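Local coordinates for lactate racemase (PDB 2YJG), which interconverts the D- and L-isomers of lactate, using a nickel pincer cofactor derived from nicotinic acid mononucleotide, at residues A[237-242]-A[248-253]; A[41-46]-A[83-88]; A[312-317]-A[393-398]. All coordinates share one frame; numbering follows the deposited sequence.

Contact 1: A[237-242]-A[248-253]; sequences LNVVID and VNAFAG
Asn238 and Phe251 face each other as a hydrogen-bonded pair of the antiparallel hairpin built from strands 233-241 and 247-253, and they trade two backbone bonds: Asn238 N to Phe251 O at 2.8 Å and Phe251 N to Asn238 O at 2.9 Å. Further along, Val240 N binds Asn249 O at 2.9 Å, though it arrives from above the carbonyl plane, 42° out of it. On the return side Val240 O takes a nearly straight bond from Val248 N and a weak one from Asn249 N, at 3.4 Å. Two residues thus oppose one, a classic beta bulge. Asn249 OD1 also accepts from the neighbouring Ala250 N, tying that side chain to its own strand.

The apolar contacts divide by face. Leu237 CD1 lies 4.1 Å from Ala252 CB, and Val239 CG1 lies 4.0 Å from Ala250 CB, on the face covered by helices 39-48 and 79-91. On the other, under helix 257-270, Val240 CG2 meets the edge of the Phe251 ring, near its plane, 3.8 Å from CE1.

Val248 grips the end of the hairpin. Its chi1 of -62° sets CG1 beside the backbone N and leaves CG2 between N and the carbonyl carbon, from where it comes within 3.3 Å of Val240 O and touches Val240 CG1; CG1 meets Asp242 CB. Asp242 OD1 turns to Lys246 N in the connecting turn. With an alanine here, Val240 CG1 and Asp242 CB would probably lose their methyl partners, opening a gap beside the bulge.

Chemically, Asn238 and Val240 spend their N and O on the partner strand, while Leu237 and Val239 bond toward Ala167 and Gly169 on the other side. One face is wholly aliphatic; the other mixes Val240 and the Phe251 ring with two asparagines.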
loop_
_atom_site.group_PDB
_atom_site.type_symbol
_atom_site.label_atom_id
_atom_site.label_comp_id
_atom_site.label_asym_id
_atom_site.label_seq_id
_atom_site.Cartn_x
_atom_site.Cartn_y
_atom_site.Cartn_z
ATOM N N LEU A 237 -0.996 -22.701 -7.979
ATOM C CA LEU A 237 -1.933 -23.022 -6.884
ATOM C C LEU A 237 -3.197 -22.402 -7.411
ATOM O O LEU A 237 -3.239 -21.190 -7.646
ATOM C CB LEU A 237 -1.522 -22.401 -5.550
ATOM C CG LEU A 237 -2.642 -22.353 -4.507
ATOM C CD1 LEU A 237 -3.012 -23.779 -4.088
ATOM C CD2 LEU A 237 -2.381 -21.468 -3.310
ATOM N N ASN A 238 -4.194 -23.217 -7.690
ATOM C CA ASN A 238 -5.517 -22.673 -8.094
ATOM C C ASN A 238 -6.601 -23.141 -7.116
ATOM O O ASN A 238 -6.660 -24.318 -6.805
ATOM C CB ASN A 238 -5.905 -23.144 -9.493
ATOM C CG ASN A 238 -5.262 -22.365 -10.610
ATOM O OD1 ASN A 238 -4.377 -21.508 -10.430
ATOM N ND2 ASN A 238 -5.695 -22.683 -11.794
ATOM N N VAL A 239 -7.434 -22.224 -6.654
ATOM C CA VAL A 239 -8.511 -22.521 -5.757
ATOM C C VAL A 239 -9.847 -22.597 -6.504
ATOM O O VAL A 239 -9.994 -22.144 -7.642
ATOM C CB VAL A 239 -8.598 -21.531 -4.585
ATOM C CG1 VAL A 239 -7.405 -21.679 -3.606
ATOM C CG2 VAL A 239 -8.767 -20.081 -5.043
ATOM N N VAL A 240 -10.783 -23.253 -5.851
ATOM C CA VAL A 240 -12.166 -23.257 -6.262
ATOM C C VAL A 240 -12.884 -22.621 -5.091
ATOM O O VAL A 240 -12.683 -22.992 -3.943
ATOM C CB VAL A 240 -12.666 -24.619 -6.552
ATOM C CG1 VAL A 240 -14.160 -24.544 -6.855
ATOM C CG2 VAL A 240 -11.881 -25.254 -7.742
ATOM N N ILE A 241 -13.736 -21.658 -5.384
ATOM C CA ILE A 241 -14.357 -20.872 -4.349
ATOM C C ILE A 241 -15.890 -20.909 -4.539
ATOM O O ILE A 241 -16.378 -21.104 -5.651
ATOM C CB ILE A 241 -13.801 -19.401 -4.323
ATOM C CG1 ILE A 241 -14.090 -18.656 -5.640
ATOM C CG2 ILE A 241 -12.289 -19.364 -4.066
ATOM C CD1 ILE A 241 -13.811 -17.051 -5.658
ATOM N N ASP A 242 -16.624 -20.726 -3.443
ATOM C CA ASP A 242 -18.079 -20.688 -3.487
ATOM C C ASP A 242 -18.574 -19.274 -3.767
ATOM O O ASP A 242 -17.772 -18.360 -3.968
ATOM C CB ASP A 242 -18.675 -21.315 -2.200
ATOM C CG ASP A 242 -18.418 -20.505 -0.935
ATOM O OD1 ASP A 242 -17.983 -19.347 -0.999
ATOM O OD2 ASP A 242 -18.648 -21.057 0.184
ATOM N N VAL A 248 -13.163 -23.706 -1.178
ATOM C CA VAL A 248 -13.767 -25.043 -0.951
ATOM C C VAL A 248 -12.934 -26.217 -1.464
ATOM O O VAL A 248 -13.136 -27.391 -1.072
ATOM C CB VAL A 248 -15.213 -25.108 -1.477
ATOM C CG1 VAL A 248 -16.079 -24.133 -0.744
ATOM C CG2 VAL A 248 -15.257 -24.857 -2.984
ATOM N N ASN A 249 -11.969 -25.933 -2.323
ATOM C CA ASN A 249 -10.982 -26.884 -2.779
ATOM C C ASN A 249 -9.793 -26.093 -3.360
ATOM O O ASN A 249 -9.883 -24.894 -3.640
ATOM C CB ASN A 249 -11.570 -27.824 -3.849
ATOM C CG ASN A 249 -10.967 -29.255 -3.847
ATOM O OD1 ASN A 249 -9.867 -29.536 -3.348
ATOM N ND2 ASN A 249 -11.699 -30.155 -4.456
ATOM N N ALA A 250 -8.739 -26.821 -3.623
ATOM C CA ALA A 250 -7.481 -26.293 -4.099
ATOM C C ALA A 250 -6.633 -27.360 -4.743
ATOM O O ALA A 250 -6.634 -28.550 -4.300
ATOM C CB ALA A 250 -6.719 -25.611 -2.939
ATOM N N PHE A 251 -5.923 -26.946 -5.797
ATOM C CA PHE A 251 -5.131 -27.798 -6.661
ATOM C C PHE A 251 -3.810 -27.092 -6.940
ATOM O O PHE A 251 -3.814 -25.939 -7.349
ATOM C CB PHE A 251 -5.891 -28.072 -7.979
ATOM C CG PHE A 251 -7.244 -28.617 -7.759
ATOM C CD1 PHE A 251 -8.292 -27.779 -7.459
ATOM C CD2 PHE A 251 -7.473 -30.030 -7.751
ATOM C CE1 PHE A 251 -9.575 -28.282 -7.180
ATOM C CE2 PHE A 251 -8.738 -30.509 -7.496
ATOM C CZ PHE A 251 -9.794 -29.627 -7.207
ATOM N N ALA A 252 -2.703 -27.817 -6.791
ATOM C CA ALA A 252 -1.377 -27.276 -6.898
ATOM C C ALA A 252 -0.476 -28.224 -7.660
ATOM O O ALA A 252 -0.643 -29.468 -7.559
ATOM C CB ALA A 252 -0.816 -27.005 -5.485
ATOM N N GLY A 253 0.484 -27.647 -8.380
ATOM C CA GLY A 253 1.541 -28.374 -9.074
ATOM C C GLY A 253 1.695 -27.962 -10.507
ATOM O O GLY A 253 1.729 -26.768 -10.809
#

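Contact 2: A[41-46]-A[83-88]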
loop_
_atom_site.group_PDB
_atom_site.type_symbol
_atom_site.label_atom_id
_atom_site.label_comp_id
_atom_site.label_asym_id
_atom_site.label_seq_id
_atom_site.Cartn_x
_atom_site.Cartn_y
_atom_site.Cartn_z
ATOM N N ASP A 41 -6.170 -24.874 5.626
ATOM C CA ASP A 41 -5.844 -26.264 5.530
ATOM C C ASP A 41 -6.133 -26.842 4.168
ATOM O O ASP A 41 -5.479 -27.772 3.742
ATOM C CB ASP A 41 -6.563 -27.075 6.633
ATOM C CG ASP A 41 -5.885 -26.901 8.008
ATOM O OD1 ASP A 41 -4.752 -26.446 8.053
ATOM O OD2 ASP A 41 -6.517 -27.149 9.040
ATOM N N ILE A 42 -7.132 -26.325 3.470
ATOM C CA ILE A 42 -7.401 -26.851 2.116
ATOM C C ILE A 42 -6.230 -26.488 1.231
ATOM O O ILE A 42 -5.738 -27.309 0.471
ATOM C CB ILE A 42 -8.712 -26.279 1.560
ATOM C CG1 ILE A 42 -9.893 -26.912 2.274
ATOM C CG2 ILE A 42 -8.796 -26.522 0.089
ATOM C CD1 ILE A 42 -11.160 -26.309 1.895
ATOM N N VAL A 43 -5.780 -25.233 1.341
ATOM C CA VAL A 43 -4.639 -24.745 0.593
ATOM C C VAL A 43 -3.355 -25.533 0.913
ATOM O O VAL A 43 -2.714 -26.034 0.012
ATOM C CB VAL A 43 -4.421 -23.213 0.756
ATOM C CG1 VAL A 43 -3.189 -22.775 -0.019
ATOM C CG2 VAL A 43 -5.660 -22.471 0.290
ATOM N N LYS A 44 -3.015 -25.702 2.191
ATOM C CA LYS A 44 -1.816 -26.467 2.554
ATOM C C LYS A 44 -1.857 -27.909 2.034
ATOM O O LYS A 44 -0.855 -28.434 1.553
ATOM C CB LYS A 44 -1.623 -26.495 4.066
ATOM C CG LYS A 44 -1.148 -25.216 4.721
ATOM C CD LYS A 44 0.385 -25.153 4.717
ATOM C CE LYS A 44 1.078 -26.323 5.467
ATOM N NZ LYS A 44 2.316 -27.008 4.777
ATOM N N ARG A 45 -3.013 -28.553 2.125
ATOM C CA ARG A 45 -3.166 -29.901 1.577
ATOM C C ARG A 45 -2.751 -29.939 0.114
ATOM O O ARG A 45 -2.005 -30.825 -0.299
ATOM C CB ARG A 45 -4.623 -30.412 1.738
ATOM C CG ARG A 45 -4.896 -31.840 1.242
ATOM C CD ARG A 45 -6.385 -32.246 1.323
ATOM N NE ARG A 45 -7.228 -31.418 0.459
ATOM C CZ ARG A 45 -8.543 -31.563 0.266
ATOM N NH1 ARG A 45 -9.225 -32.550 0.850
ATOM N NH2 ARG A 45 -9.179 -30.710 -0.546
ATOM N N ALA A 46 -3.245 -28.983 -0.671
ATOM C CA ALA A 46 -2.853 -28.880 -2.083
ATOM C C ALA A 46 -1.365 -28.749 -2.226
ATOM O O ALA A 46 -0.749 -29.433 -3.023
ATOM C CB ALA A 46 -3.520 -27.659 -2.752
ATOM N N LEU A 83 -1.536 -16.183 -0.738
ATOM C CA LEU A 83 -0.161 -15.663 -0.881
ATOM C C LEU A 83 0.776 -15.948 0.309
ATOM O O LEU A 83 1.905 -16.374 0.063
ATOM C CB LEU A 83 -0.185 -14.197 -1.245
ATOM C CG LEU A 83 -0.560 -13.959 -2.708
ATOM C CD1 LEU A 83 -0.720 -12.452 -2.965
ATOM C CD2 LEU A 83 0.526 -14.630 -3.708
ATOM N N PRO A 84 0.315 -15.739 1.580
ATOM C CA PRO A 84 1.234 -16.085 2.667
ATOM C C PRO A 84 1.632 -17.555 2.684
ATOM O O PRO A 84 2.749 -17.910 3.129
ATOM C CB PRO A 84 0.437 -15.758 3.914
ATOM C CG PRO A 84 -0.416 -14.640 3.546
ATOM C CD PRO A 84 -0.840 -14.968 2.101
ATOM N N LEU A 85 0.720 -18.421 2.280
ATOM C CA LEU A 85 1.011 -19.864 2.312
ATOM C C LEU A 85 1.930 -20.227 1.175
ATOM O O LEU A 85 2.832 -21.044 1.333
ATOM C CB LEU A 85 -0.283 -20.670 2.257
ATOM C CG LEU A 85 -1.191 -20.563 3.476
ATOM C CD1 LEU A 85 -2.546 -21.171 3.155
ATOM C CD2 LEU A 85 -0.521 -21.202 4.652
ATOM N N LEU A 86 1.780 -19.554 0.030
ATOM C CA LEU A 86 2.772 -19.763 -1.041
ATOM C C LEU A 86 4.174 -19.232 -0.691
ATOM O O LEU A 86 5.206 -19.890 -0.956
ATOM C CB LEU A 86 2.292 -19.062 -2.319
ATOM C CG LEU A 86 1.239 -19.753 -3.183
ATOM C CD1 LEU A 86 0.659 -18.707 -4.162
ATOM C CD2 LEU A 86 1.841 -20.925 -3.980
ATOM N N LEU A 87 4.204 -18.039 -0.102
ATOM C CA LEU A 87 5.474 -17.417 0.321
ATOM C C LEU A 87 6.165 -18.235 1.406
ATOM O O LEU A 87 7.376 -18.376 1.407
ATOM C CB LEU A 87 5.195 -16.007 0.831
ATOM C CG LEU A 87 4.710 -15.010 -0.218
ATOM C CD1 LEU A 87 4.004 -13.788 0.420
ATOM C CD2 LEU A 87 5.847 -14.587 -1.109
ATOM N N ASP A 88 5.401 -18.750 2.348
ATOM C CA ASP A 88 5.978 -19.601 3.398
ATOM C C ASP A 88 6.561 -20.869 2.779
ATOM O O ASP A 88 7.689 -21.259 3.099
ATOM C CB ASP A 88 4.954 -19.934 4.479
ATOM C CG ASP A 88 5.579 -20.574 5.708
ATOM O OD1 ASP A 88 6.357 -19.888 6.386
ATOM O OD2 ASP A 88 5.289 -21.755 6.002
#
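Val43 and Leu85 join helix 39-48 to helix 79-91 where the two meet over one face of the mixed sheet that includes strands 66-71 and 233-241. The contact is small, burying 137 Å² over both sides, and one forked side chain carries it. Leu85 points toward helix 39-48 and sets a methyl against each of two successive residues there. CD1 lies 3.6 Å from Val43 CG1 and 3.7 Å from Val43 CB, so it rests against the valine at the root of its branch as well as at one methyl. With chi1 at 178°, Val43 holds CG1 anti to its own nitrogen, beside the carbonyl carbon, and this is the methyl offered to the leucine.

The other methyl, CD2, touches the aliphatic part of Lys44, 4.1 Å from CG and equally far from CD, the two side chains crossing at about a right angle. The lysine chain does not run straight outward. It bends at chi2 (-88°) and again at chi3 (-60°), bringing CG and CD across the end of Leu85 while NZ goes to a salt bridge with Glu48, one turn further along the same helix. Asp88, on the opposite helix, is too distant for a pair, its OD2 6.2 Å from Lys44 NZ, although its charge may still be felt there. Val43 is buried, while Leu85 and Lys44 remain partly open to solvent, with these charges nearby.

Val43 and Leu86 both pack on Leu237 of strand 233-241, so the two helices share a footing on the sheet. Helix 79-91 itself links the adjacent parallel strands 66-71 and 99-104, so the arrangement is that of an alpha/beta fold, in which the helix of a beta-alpha-beta crossover meets its neighbour over the same sheet.

Contact 3: A[312-317]-A[393-398]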
loop_
_atom_site.group_PDB
_atom_site.type_symbol
_atom_site.label_atom_id
_atom_site.label_comp_id
_atom_site.label_asym_id
_atom_site.label_seq_id
_atom_site.Cartn_x
_atom_site.Cartn_y
_atom_site.Cartn_z
ATOM N N VAL A 312 -36.874 -18.787 -27.175
ATOM C CA VAL A 312 -36.744 -17.535 -26.451
ATOM C C VAL A 312 -35.962 -17.754 -25.173
ATOM O O VAL A 312 -36.236 -18.681 -24.413
ATOM C CB VAL A 312 -38.128 -16.952 -26.166
ATOM C CG1 VAL A 312 -38.026 -15.570 -25.473
ATOM C CG2 VAL A 312 -38.922 -16.832 -27.490
ATOM N N ILE A 313 -34.917 -16.951 -24.985
ATOM C CA ILE A 313 -34.163 -16.952 -23.768
ATOM C C ILE A 313 -34.562 -15.692 -22.983
ATOM O O ILE A 313 -34.432 -14.543 -23.515
ATOM C CB ILE A 313 -32.648 -16.923 -24.073
ATOM C CG1 ILE A 313 -32.208 -18.215 -24.782
ATOM C CG2 ILE A 313 -31.803 -16.662 -22.802
ATOM C CD1 ILE A 313 -30.862 -17.972 -25.700
ATOM N N ILE A 314 -35.060 -15.891 -21.765
ATOM C CA ILE A 314 -35.315 -14.798 -20.766
ATOM C C ILE A 314 -34.177 -14.775 -19.769
ATOM O O ILE A 314 -33.834 -15.791 -19.145
ATOM C CB ILE A 314 -36.631 -14.967 -19.976
ATOM C CG1 ILE A 314 -37.816 -15.070 -20.914
ATOM C CG2 ILE A 314 -36.792 -13.830 -18.979
ATOM C CD1 ILE A 314 -39.121 -15.698 -20.311
ATOM N N ILE A 315 -33.555 -13.617 -19.638
ATOM C CA ILE A 315 -32.446 -13.451 -18.733
ATOM C C ILE A 315 -32.719 -12.268 -17.778
ATOM O O ILE A 315 -32.999 -11.159 -18.222
ATOM C CB ILE A 315 -31.063 -13.258 -19.459
ATOM C CG1 ILE A 315 -30.005 -13.263 -18.382
ATOM C CG2 ILE A 315 -30.986 -11.998 -20.267
ATOM C CD1 ILE A 315 -28.599 -13.585 -18.717
ATOM N N ALA A 316 -32.594 -12.521 -16.475
ATOM C CA ALA A 316 -32.713 -11.479 -15.508
ATOM C C ALA A 316 -31.328 -11.036 -15.159
ATOM O O ALA A 316 -30.545 -11.826 -14.689
ATOM C CB ALA A 316 -33.473 -11.943 -14.260
ATOM N N ALA A 317 -31.052 -9.753 -15.425
ATOM C CA ALA A 317 -29.733 -9.111 -15.246
ATOM C C ALA A 317 -29.989 -7.602 -15.009
ATOM O O ALA A 317 -30.478 -6.894 -15.880
ATOM C CB ALA A 317 -28.818 -9.342 -16.492
ATOM N N LYS A 393 -40.328 -5.702 -17.871
ATOM C CA LYS A 393 -40.225 -5.135 -16.523
ATOM C C LYS A 393 -40.057 -6.168 -15.439
ATOM O O LYS A 393 -39.516 -5.885 -14.369
ATOM C CB LYS A 393 -41.412 -4.181 -16.216
ATOM C CG LYS A 393 -42.541 -4.745 -15.324
ATOM C CD LYS A 393 -43.826 -3.789 -15.326
ATOM C CE LYS A 393 -45.023 -4.392 -16.036
ATOM N NZ LYS A 393 -46.223 -3.475 -15.918
ATOM N N ASP A 394 -40.549 -7.379 -15.680
ATOM C CA ASP A 394 -40.448 -8.428 -14.709
ATOM C C ASP A 394 -40.599 -9.769 -15.399
ATOM O O ASP A 394 -40.902 -9.844 -16.591
ATOM C CB ASP A 394 -41.517 -8.217 -13.548
ATOM C CG ASP A 394 -42.968 -8.176 -14.040
ATOM O OD1 ASP A 394 -43.314 -8.899 -14.978
ATOM O OD2 ASP A 394 -43.814 -7.415 -13.457
ATOM N N LEU A 395 -40.417 -10.839 -14.648
ATOM C CA LEU A 395 -40.430 -12.168 -15.228
ATOM C C LEU A 395 -41.804 -12.557 -15.769
ATOM O O LEU A 395 -41.925 -13.239 -16.776
ATOM C CB LEU A 395 -39.909 -13.187 -14.197
ATOM C CG LEU A 395 -38.396 -13.157 -13.898
ATOM C CD1 LEU A 395 -38.081 -13.846 -12.646
ATOM C CD2 LEU A 395 -37.605 -13.797 -15.086
ATOM N N GLY A 396 -42.861 -12.114 -15.110
ATOM C CA GLY A 396 -44.216 -12.307 -15.648
ATOM C C GLY A 396 -44.447 -11.735 -17.029
ATOM O O GLY A 396 -44.879 -12.448 -17.915
ATOM N N GLU A 397 -44.065 -10.470 -17.228
ATOM C CA GLU A 397 -44.161 -9.866 -18.526
ATOM C C GLU A 397 -43.239 -10.553 -19.525
ATOM O O GLU A 397 -43.610 -10.739 -20.647
ATOM C CB GLU A 397 -43.794 -8.402 -18.460
ATOM C CG GLU A 397 -43.957 -7.719 -19.778
ATOM C CD GLU A 397 -43.670 -6.214 -19.739
ATOM O OE1 GLU A 397 -42.624 -5.795 -19.212
ATOM O OE2 GLU A 397 -44.497 -5.440 -20.270
ATOM N N ALA A 398 -42.039 -10.937 -19.092
ATOM C CA ALA A 398 -41.099 -11.571 -19.988
ATOM C C ALA A 398 -41.725 -12.865 -20.516
ATOM O O ALA A 398 -41.708 -13.152 -21.741
ATOM C CB ALA A 398 -39.752 -11.800 -19.292
#
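Ile314 drives its branched side chain into the inner face of helix 395-405, and the close packing centres on Ala398. CG2 of the isoleucine lies 3.6 Å from Ala398 CB. CD1 extends over the start of the next peptide, 3.9 Å from both Ala398 C and Ala398 O. With chi1 at -56°, Ile314 has CG1 beside its backbone N and CG2 anti to it, which presents both CG2 and the CG1-CD1 arm to the alanine methyl and its carbonyl. Ala398 CA comes to 6.7 Å from Ile314 CA, an approach the small side chain probably permits.

A turn earlier Leu395 makes a lighter touch on this strand, reaching in with the end of its side chain alone: CD2 stands 4.0 Å from Ile314 CG2. Leu13 and Phe15 of strand 11-16 also pack on this leucine.

Toward solvent the bonds are polar. Asp394 is the N-cap: its OD1 accepts from Glu397 N at 2.8 Å, nearly along the C-O axis. Glu397 OE1 in turn takes Lys393 N at 2.7 Å. These bonds tie the exposed approach and the N-cap to the first turn, while Leu395 and Ala398 pack on the sheet.

The helix runs over a parallel sheet: Ala398 also packs on Ile373 and Val375 of strand 371-375, Leu395 on Ile281 of strand 279-283. It carries the chain from edge strand 390-392 back across to strand 412-415.

Contacts 1 and 2 belong together, their centres 10 Å apart. Helix 39-48 lies directly on the hairpin: Ala46 CB comes within 3.6 Å of Ala250 O, and Arg45 NH2 packs against Asn249 OD1 at 3.1 Å. Contact 1 is also the one nearest the predicted cofactor site, with the side chain of Asn238 about 8 Å from that of Lys184, the probable covalent attachment point, and that of Ile241 about 8 Å from that of Arg75. Contact 3 belongs to the C-terminal domain, its centre 35 Å from that of contact 1 and 43 Å from that of contact 2, away from the residues predicted to bind cofactor and substrate.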